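Local coordinates for protein LysR family transcriptional regulator (Vibrio vulnificus, PDB 5FHK) that probably binds specific DNA sequences as a LysR-type transcription factor that regulates virulence genes, represented here by its regulatory domain, at residues A[24-36]-A[193-205]. Numbering follows the deposited sequence.
Sequences PMLNGFMSQYPEI and KVRLFIDYVIAYN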
# COMPACT_ATOMS: atom_id res chain seq x y z
N PRO A 24 -6.01 -13.13 2.13
CA PRO A 24 -6.80 -14.18 2.81
C PRO A 24 -6.33 -15.57 2.41
O PRO A 24 -6.09 -16.43 3.26
CB PRO A 24 -8.23 -13.89 2.35
CG PRO A 24 -8.22 -12.41 2.06
CD PRO A 24 -6.88 -12.11 1.50
N MET A 25 -6.18 -15.79 1.10
CA MET A 25 -5.66 -17.06 0.61
C MET A 25 -4.26 -17.32 1.13
O MET A 25 -3.95 -18.43 1.58
CB MET A 25 -5.65 -17.03 -0.91
CG MET A 25 -5.48 -18.36 -1.60
SD MET A 25 -6.19 -18.10 -3.28
CE MET A 25 -5.55 -16.48 -3.71
N LEU A 26 -3.40 -16.30 1.07
CA LEU A 26 -2.01 -16.50 1.49
C LEU A 26 -1.92 -16.77 2.98
O LEU A 26 -1.07 -17.55 3.42
CB LEU A 26 -1.18 -15.26 1.14
CG LEU A 26 -0.84 -15.25 -0.35
CD1 LEU A 26 -0.38 -13.86 -0.75
CD2 LEU A 26 0.23 -16.29 -0.62
N ASN A 27 -2.73 -16.09 3.78
CA ASN A 27 -2.66 -16.33 5.22
C ASN A 27 -3.20 -17.72 5.55
O ASN A 27 -2.64 -18.42 6.41
CB ASN A 27 -3.43 -15.24 5.99
CG ASN A 27 -2.69 -13.91 6.06
OD1 ASN A 27 -1.45 -13.88 6.03
ND2 ASN A 27 -3.45 -12.78 6.17
N GLY A 28 -4.21 -18.18 4.83
CA GLY A 28 -4.70 -19.54 5.05
C GLY A 28 -3.69 -20.58 4.64
O GLY A 28 -3.57 -21.63 5.29
N PHE A 29 -2.92 -20.31 3.59
CA PHE A 29 -1.93 -21.29 3.17
C PHE A 29 -0.80 -21.38 4.19
O PHE A 29 -0.39 -22.48 4.58
CB PHE A 29 -1.39 -20.92 1.79
CG PHE A 29 -0.20 -21.73 1.38
CD1 PHE A 29 -0.37 -22.98 0.84
CD2 PHE A 29 1.08 -21.26 1.59
CE1 PHE A 29 0.72 -23.72 0.47
CE2 PHE A 29 2.18 -22.01 1.22
CZ PHE A 29 2.01 -23.24 0.66
N MET A 30 -0.28 -20.22 4.61
CA MET A 30 0.81 -20.20 5.57
C MET A 30 0.39 -20.85 6.87
O MET A 30 1.20 -21.47 7.57
CB MET A 30 1.24 -18.76 5.84
CG MET A 30 1.99 -18.11 4.67
SD MET A 30 2.81 -16.57 5.13
CE MET A 30 1.51 -15.37 4.92
N SER A 31 -0.87 -20.65 7.22
CA SER A 31 -1.45 -21.28 8.39
C SER A 31 -1.39 -22.79 8.27
O SER A 31 -1.06 -23.47 9.25
CB SER A 31 -2.89 -20.78 8.52
OG SER A 31 -3.30 -20.80 9.84
N GLN A 32 -1.65 -23.33 7.08
CA GLN A 32 -1.71 -24.78 6.90
C GLN A 32 -0.32 -25.40 6.74
O GLN A 32 -0.14 -26.58 7.05
CB GLN A 32 -2.59 -25.11 5.69
CG GLN A 32 -3.03 -26.57 5.56
CD GLN A 32 -4.01 -26.78 4.40
OE1 GLN A 32 -4.98 -26.02 4.24
NE2 GLN A 32 -3.75 -27.79 3.58
N TYR A 33 0.66 -24.62 6.27
CA TYR A 33 2.02 -25.10 6.01
C TYR A 33 3.00 -24.17 6.70
O TYR A 33 3.74 -23.43 6.04
CB TYR A 33 2.29 -25.18 4.51
CG TYR A 33 1.33 -26.07 3.77
CD1 TYR A 33 1.49 -27.44 3.78
CD2 TYR A 33 0.24 -25.55 3.12
CE1 TYR A 33 0.61 -28.25 3.11
CE2 TYR A 33 -0.64 -26.35 2.45
CZ TYR A 33 -0.46 -27.70 2.44
OH TYR A 33 -1.35 -28.50 1.77
N PRO A 34 3.04 -24.19 8.03
CA PRO A 34 4.00 -23.33 8.76
C PRO A 34 5.45 -23.58 8.39
O PRO A 34 6.29 -22.69 8.59
CB PRO A 34 3.74 -23.69 10.23
CG PRO A 34 2.46 -24.47 10.23
CD PRO A 34 2.35 -25.13 8.92
N GLU A 35 5.79 -24.78 7.90
CA GLU A 35 7.16 -25.08 7.50
C GLU A 35 7.57 -24.38 6.21
O GLU A 35 8.76 -24.30 5.93
CB GLU A 35 7.33 -26.60 7.35
CG GLU A 35 6.45 -27.22 6.27
CD GLU A 35 5.02 -27.48 6.71
OE1 GLU A 35 4.66 -27.18 7.87
OE2 GLU A 35 4.23 -27.98 5.89
N ILE A 36 6.61 -23.87 5.43
CA ILE A 36 6.90 -23.24 4.15
C ILE A 36 7.07 -21.74 4.33
O ILE A 36 6.27 -21.10 5.04
CB ILE A 36 5.78 -23.56 3.14
CG1 ILE A 36 5.69 -25.08 2.92
CG2 ILE A 36 5.98 -22.81 1.83
CD1 ILE A 36 4.66 -25.49 1.88
N LYS A 193 7.03 -27.73 -2.55
CA LYS A 193 6.48 -26.58 -1.83
C LYS A 193 5.70 -25.67 -2.78
O LYS A 193 4.61 -25.20 -2.44
CB LYS A 193 7.60 -25.83 -1.12
CG LYS A 193 8.13 -26.58 0.08
CD LYS A 193 9.09 -25.75 0.93
CE LYS A 193 10.39 -25.47 0.19
NZ LYS A 193 11.51 -26.35 0.71
N VAL A 194 6.21 -25.48 -3.99
CA VAL A 194 5.49 -24.67 -4.97
C VAL A 194 4.23 -25.39 -5.43
O VAL A 194 3.16 -24.79 -5.58
CB VAL A 194 6.43 -24.33 -6.14
CG1 VAL A 194 5.65 -23.73 -7.31
CG2 VAL A 194 7.50 -23.40 -5.63
N ARG A 195 4.34 -26.69 -5.65
CA ARG A 195 3.19 -27.49 -6.04
C ARG A 195 2.11 -27.47 -4.97
O ARG A 195 0.92 -27.36 -5.28
CB ARG A 195 3.68 -28.91 -6.34
CG ARG A 195 2.64 -29.99 -6.28
CD ARG A 195 3.29 -31.38 -6.38
NE ARG A 195 3.41 -32.02 -5.07
CZ ARG A 195 2.40 -32.19 -4.23
NH1 ARG A 195 1.17 -31.76 -4.54
NH2 ARG A 195 2.61 -32.80 -3.08
N LEU A 196 2.50 -27.57 -3.70
CA LEU A 196 1.50 -27.53 -2.65
C LEU A 196 0.79 -26.19 -2.64
O LEU A 196 -0.43 -26.12 -2.43
CB LEU A 196 2.15 -27.84 -1.30
CG LEU A 196 2.22 -29.35 -1.11
CD1 LEU A 196 3.00 -29.71 0.13
CD2 LEU A 196 0.82 -29.95 -1.03
N PHE A 197 1.52 -25.13 -2.94
CA PHE A 197 0.92 -23.80 -2.94
C PHE A 197 -0.12 -23.70 -4.04
O PHE A 197 -1.26 -23.29 -3.80
CB PHE A 197 2.00 -22.74 -3.10
CG PHE A 197 1.47 -21.36 -3.20
CD1 PHE A 197 0.94 -20.73 -2.09
CD2 PHE A 197 1.46 -20.69 -4.41
CE1 PHE A 197 0.43 -19.45 -2.21
CE2 PHE A 197 0.96 -19.44 -4.52
CZ PHE A 197 0.45 -18.80 -3.43
N ILE A 198 0.23 -24.16 -5.24
CA ILE A 198 -0.65 -24.02 -6.39
C ILE A 198 -1.94 -24.81 -6.18
O ILE A 198 -3.02 -24.39 -6.61
CB ILE A 198 0.09 -24.48 -7.66
CG1 ILE A 198 1.04 -23.37 -8.12
CG2 ILE A 198 -0.89 -24.85 -8.74
CD1 ILE A 198 2.21 -23.88 -8.96
N ASP A 199 -1.84 -25.99 -5.57
CA ASP A 199 -3.05 -26.76 -5.31
C ASP A 199 -3.91 -26.09 -4.25
O ASP A 199 -5.14 -26.14 -4.33
CB ASP A 199 -2.68 -28.18 -4.87
CG ASP A 199 -2.22 -29.06 -6.03
OD1 ASP A 199 -2.49 -28.72 -7.22
OD2 ASP A 199 -1.58 -30.10 -5.75
N TYR A 200 -3.28 -25.51 -3.22
CA TYR A 200 -4.06 -24.76 -2.24
C TYR A 200 -4.89 -23.68 -2.93
O TYR A 200 -6.09 -23.55 -2.68
CB TYR A 200 -3.15 -24.15 -1.18
CG TYR A 200 -3.93 -23.52 -0.04
CD1 TYR A 200 -4.37 -24.29 1.05
CD2 TYR A 200 -4.26 -22.18 -0.06
CE1 TYR A 200 -5.10 -23.71 2.09
CE2 TYR A 200 -4.96 -21.60 0.96
CZ TYR A 200 -5.38 -22.36 2.03
OH TYR A 200 -6.09 -21.73 3.01
N VAL A 201 -4.25 -22.92 -3.83
CA VAL A 201 -4.92 -21.82 -4.53
C VAL A 201 -6.09 -22.35 -5.33
O VAL A 201 -7.21 -21.83 -5.24
CB VAL A 201 -3.91 -21.06 -5.43
CG1 VAL A 201 -4.61 -19.96 -6.23
CG2 VAL A 201 -2.80 -20.44 -4.61
N ILE A 202 -5.88 -23.42 -6.10
CA ILE A 202 -6.98 -23.95 -6.89
C ILE A 202 -8.09 -24.47 -5.99
O ILE A 202 -9.27 -24.18 -6.19
CB ILE A 202 -6.48 -25.03 -7.87
CG1 ILE A 202 -5.57 -24.38 -8.92
CG2 ILE A 202 -7.67 -25.68 -8.55
CD1 ILE A 202 -4.61 -25.39 -9.60
N ALA A 203 -7.72 -25.21 -4.94
CA ALA A 203 -8.73 -25.72 -4.03
C ALA A 203 -9.37 -24.62 -3.20
O ALA A 203 -10.47 -24.80 -2.68
CB ALA A 203 -8.14 -26.80 -3.12
N TYR A 204 -8.71 -23.47 -3.07
CA TYR A 204 -9.35 -22.34 -2.39
C TYR A 204 -10.50 -21.78 -3.22
O TYR A 204 -11.54 -21.39 -2.68
CB TYR A 204 -8.32 -21.25 -2.12
CG TYR A 204 -8.72 -20.23 -1.09
CD1 TYR A 204 -8.38 -20.43 0.24
CD2 TYR A 204 -9.39 -19.06 -1.44
CE1 TYR A 204 -8.72 -19.51 1.22
CE2 TYR A 204 -9.75 -18.11 -0.46
CZ TYR A 204 -9.41 -18.35 0.87
OH TYR A 204 -9.72 -17.47 1.87
N ASN A 205 -10.33 -21.73 -4.54
CA ASN A 205 -11.25 -21.07 -5.47
C ASN A 205 -12.30 -22.03 -6.06
O ASN A 205 -12.89 -21.73 -7.11
CB ASN A 205 -10.47 -20.41 -6.62
CG ASN A 205 -9.69 -19.17 -6.17
OD1 ASN A 205 -10.16 -18.04 -6.34
ND2 ASN A 205 -8.50 -19.37 -5.62
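Tyr200 fits as a knob into the hole formed by Met25, Gly28, Phe29 and Gln32 on helix 24-32, and its atoms can be followed from Phe29 to Gly28. Tyr200 CB lies 3.6 Å from Phe29 CD1, at the edge of the phenyl ring. Past CG, Phe29 CB lies over one face of the Tyr200 ring, 3.9 Å from its centroid, a CH-pi contact. One rim, at CE2, approaches Met25 O; the other, at CE1, has Gln32 OE1 at its edge, 3.2 Å away. The tip, OH, ends against the backbone of Gly28, 3.3 Å from its CA. With CG anti to its own N (chi1 170°), Phe29 brings its ring onto helix 193-204, where the edge of Phe197 faces it: Phe197 CD1 stands 3.6 Å above the Phe29 ring centre, and planes 87° apart establish a T-shaped pair. Leu26 CD2 meets the Phe197 edge at CE1. Met25 CG lies over the Tyr204 face, 4.0 Å from the centroid, while its SD completes an oblique Met-aromatic contact. No hydrogen bond joins the segments. Phe197 also touches Ile9, Val56 and Phe58, so this cluster packs both helices, whose N-to-C directions differ by 128°, against the mixed sheet of one lobe in the periplasmic-binding-protein-like fold of LysR regulatory domains.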